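Local coordinates for protein putative nucleotide-diphospho-sugar transferase (Desulfovibrio desulfuricans subsp. desulfuricans, PDB 3CGX) that is of unknown specificity but probably transfers a sugar from a nucleotide-diphospho-sugar donor, as expected of a GT-A-type glycosyltransferase, at residues A[10-14]-A[68-72]. Residues are numbered along the deposited sequence; the frame is centred on the assembly and turned at random.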
ATOM      1  N   PHE A  10       0.445   4.234  -2.685  1.00 20.05           N
ATOM      2  CA  PHE A  10       0.601   5.238  -1.636  1.00 20.39           C
ATOM      3  C   PHE A  10       1.843   4.972  -0.818  1.00 21.79           C
ATOM      4  O   PHE A  10       2.017   3.896  -0.225  1.00 23.29           O
ATOM      5  CB  PHE A  10      -0.675   5.275  -0.749  1.00 22.68           C
ATOM      6  CG  PHE A  10      -1.738   6.221  -1.218  1.00 22.18           C
ATOM      7  CD1 PHE A  10      -2.074   6.338  -2.561  1.00 21.75           C
ATOM      8  CD2 PHE A  10      -2.462   6.988  -0.282  1.00 21.84           C
ATOM      9  CE1 PHE A  10      -3.020   7.247  -2.963  1.00 21.55           C
ATOM     10  CE2 PHE A  10      -3.456   7.855  -0.687  1.00 25.23           C
ATOM     11  CZ  PHE A  10      -3.734   8.001  -2.013  1.00 24.72           C
ATOM     12  N   VAL A  11       2.725   5.978  -0.827  1.00 22.91           N
ATOM     13  CA  VAL A  11       4.064   5.951  -0.241  1.00 20.03           C
ATOM     14  C   VAL A  11       4.374   7.258   0.506  1.00 21.99           C
ATOM     15  O   VAL A  11       3.681   8.244   0.382  1.00 21.17           O
ATOM     16  CB  VAL A  11       5.154   5.731  -1.373  1.00 23.19           C
ATOM     17  CG1 VAL A  11       4.919   4.402  -2.158  1.00 22.35           C
ATOM     18  CG2 VAL A  11       5.231   6.953  -2.364  1.00 16.27           C
ATOM     19  N   LYS A  12       5.381   7.207   1.341  1.00 21.68           N
ATOM     20  CA  LYS A  12       6.013   8.385   1.951  1.00 21.97           C
ATOM     21  C   LYS A  12       7.544   8.330   1.723  1.00 21.98           C
ATOM     22  O   LYS A  12       8.151   7.249   1.717  1.00 21.50           O
ATOM     23  CB  LYS A  12       5.712   8.460   3.442  1.00 24.04           C
ATOM     24  CG  LYS A  12       6.208   9.701   4.136  1.00 23.44           C
ATOM     25  CD  LYS A  12       5.653   9.879   5.525  1.00 24.75           C
ATOM     26  CE  LYS A  12       6.233  11.152   6.192  1.00 24.18           C
ATOM     27  NZ  LYS A  12       5.712  11.229   7.560  1.00 22.93           N
ATOM     28  N   TYR A  13       8.155   9.501   1.515  1.00 23.64           N
ATOM     29  CA  TYR A  13       9.607   9.543   1.328  1.00 23.07           C
ATOM     30  C   TYR A  13      10.226   8.965   2.616  1.00 23.59           C
ATOM     31  O   TYR A  13       9.868   9.373   3.711  1.00 23.76           O
ATOM     32  CB  TYR A  13      10.169  10.936   1.005  1.00 22.76           C
ATOM     33  CG  TYR A  13      11.575  10.772   0.534  1.00 18.16           C
ATOM     34  CD1 TYR A  13      11.841  10.476  -0.802  1.00 20.21           C
ATOM     35  CD2 TYR A  13      12.649  10.822   1.439  1.00 26.18           C
ATOM     36  CE1 TYR A  13      13.156  10.234  -1.254  1.00 25.84           C
ATOM     37  CE2 TYR A  13      13.967  10.583   1.005  1.00 23.24           C
ATOM     38  CZ  TYR A  13      14.201  10.266  -0.346  1.00 29.35           C
ATOM     39  OH  TYR A  13      15.475  10.004  -0.812  1.00 27.06           O
ATOM     40  N   PRO A  14      11.130   7.966   2.484  1.00 22.74           N
ATOM     41  CA  PRO A  14      11.700   7.226   3.641  1.00 23.12           C
ATOM     42  C   PRO A  14      12.808   7.963   4.401  1.00 24.47           C
ATOM     43  O   PRO A  14      13.958   7.500   4.467  1.00 23.81           O
ATOM     44  CB  PRO A  14      12.207   5.949   3.008  1.00 24.87           C
ATOM     45  CG  PRO A  14      12.649   6.425   1.612  1.00 20.05           C
ATOM     46  CD  PRO A  14      11.635   7.442   1.200  1.00 24.07           C
ATOM     47  N   LYS A  68      13.375  14.461  -5.393  1.00 14.46           N
ATOM     48  CA  LYS A  68      13.870  13.445  -4.422  1.00 15.89           C
ATOM     49  C   LYS A  68      13.317  12.068  -4.820  1.00 16.77           C
ATOM     50  O   LYS A  68      14.019  11.054  -4.877  1.00 16.08           O
ATOM     51  CB  LYS A  68      13.487  13.785  -2.980  1.00 18.40           C
ATOM     52  CG  LYS A  68      14.427  14.690  -2.304  1.00 22.23           C
ATOM     53  CD  LYS A  68      13.963  15.012  -0.882  1.00 27.28           C
ATOM     54  CE  LYS A  68      14.230  13.830   0.013  1.00 34.66           C
ATOM     55  NZ  LYS A  68      14.228  14.195   1.453  1.00 51.56           N
ATOM     56  N   PHE A  69      12.050  12.074  -5.209  1.00 17.26           N
ATOM     57  CA  PHE A  69      11.384  10.865  -5.689  1.00 17.68           C
ATOM     58  C   PHE A  69      11.971  10.348  -6.997  1.00 19.40           C
ATOM     59  O   PHE A  69      12.169   9.145  -7.153  1.00 20.17           O
ATOM     60  CB  PHE A  69       9.858  11.039  -5.793  1.00 17.59           C
ATOM     61  CG  PHE A  69       9.145  10.674  -4.509  1.00 21.44           C
ATOM     62  CD1 PHE A  69       8.950   9.324  -4.180  1.00 23.04           C
ATOM     63  CD2 PHE A  69       8.772  11.647  -3.606  1.00 18.07           C
ATOM     64  CE1 PHE A  69       8.347   8.962  -2.968  1.00 23.49           C
ATOM     65  CE2 PHE A  69       8.176  11.295  -2.378  1.00 20.50           C
ATOM     66  CZ  PHE A  69       7.961   9.945  -2.067  1.00 22.93           C
ATOM     67  N   LYS A  70      12.241  11.260  -7.924  1.00 20.30           N
ATOM     68  CA  LYS A  70      12.843  10.870  -9.216  1.00 19.79           C
ATOM     69  C   LYS A  70      14.237  10.276  -8.983  1.00 20.92           C
ATOM     70  O   LYS A  70      14.614   9.253  -9.582  1.00 20.13           O
ATOM     71  CB  LYS A  70      12.880  12.048 -10.230  1.00 18.70           C
ATOM     72  CG  LYS A  70      11.504  12.616 -10.486  1.00 22.33           C
ATOM     73  CD  LYS A  70      11.304  13.486 -11.723  1.00 30.27           C
ATOM     74  CE  LYS A  70      12.514  14.144 -12.303  1.00 39.62           C
ATOM     75  NZ  LYS A  70      12.065  15.341 -13.153  1.00 30.59           N
ATOM     76  N   ALA A  71      15.013  10.909  -8.112  1.00 19.36           N
ATOM     77  CA  ALA A  71      16.374  10.448  -7.837  1.00 20.27           C
ATOM     78  C   ALA A  71      16.384   9.089  -7.148  1.00 21.46           C
ATOM     79  O   ALA A  71      17.326   8.321  -7.276  1.00 22.47           O
ATOM     80  CB  ALA A  71      17.171  11.499  -7.023  1.00 17.08           C
ATOM     81  N   TRP A  72      15.322   8.799  -6.424  1.00 22.55           N
ATOM     82  CA  TRP A  72      15.232   7.546  -5.655  1.00 23.11           C
ATOM     83  C   TRP A  72      14.703   6.381  -6.511  1.00 22.52           C
ATOM     84  O   TRP A  72      15.404   5.389  -6.723  1.00 22.62           O
ATOM     85  CB  TRP A  72      14.358   7.733  -4.410  1.00 21.62           C
ATOM     86  CG  TRP A  72      14.023   6.443  -3.672  1.00 25.74           C
ATOM     87  CD1 TRP A  72      14.781   5.320  -3.608  1.00 25.85           C
ATOM     88  CD2 TRP A  72      12.857   6.182  -2.896  1.00 19.42           C
ATOM     89  NE1 TRP A  72      14.156   4.351  -2.854  1.00 25.00           N
ATOM     90  CE2 TRP A  72      12.972   4.854  -2.398  1.00 22.72           C
ATOM     91  CE3 TRP A  72      11.715   6.922  -2.591  1.00 18.28           C
ATOM     92  CZ2 TRP A  72      12.002   4.271  -1.608  1.00 18.68           C
ATOM     93  CZ3 TRP A  72      10.735   6.344  -1.812  1.00 22.36           C
ATOM     94  CH2 TRP A  72      10.881   5.028  -1.327  1.00 24.50           C
TER
HETATM   95  O   HOH W   1      16.179  10.590  -3.225  1.00 23.59           O
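With CG trans to the backbone N (chi1 -167°), Tyr13 brings its ring against helix 65-73, while the aliphatic chain of Lys68, bent at chi3 (76°), folds over one face of that ring. Lys68 CE stands over this face, 3.4 Å from Tyr13 CE2 at the nearest point, in a CH-pi contact, and the ammonium group adds an off-centre cation-pi interaction, Lys68 NZ standing 4.1 Å from the ring centroid. On the opposite face Pro14 CD sits near the rim of the tyrosine. Tyr13 also turns an edge to the face of Phe69 in a T-shaped pair, planes at 89°, with Tyr13 CD1 above the centre of the phenylalanine ring. Trp72 meets Tyr13 obliquely and completes the aromatic cluster; one face of its indole receives Pro14, whose CD comes within 3.3 Å of Trp72 CZ3. At the far end of the tyrosine, a water bridges the hydroxyl to Lys68 O, donating to this carbonyl, and Arg37 also hydrogen-bonds Tyr13 OH. Deeper in, Val11 CG2 packs 3.8 Å from Phe69 CE1. The contact thus packs helix 65-73 against the loop leaving strand 5-11; Phe69 also stacks on Tyr58 of strand 53-58, and Gln41 of helix 29-47 binds the indole NE1.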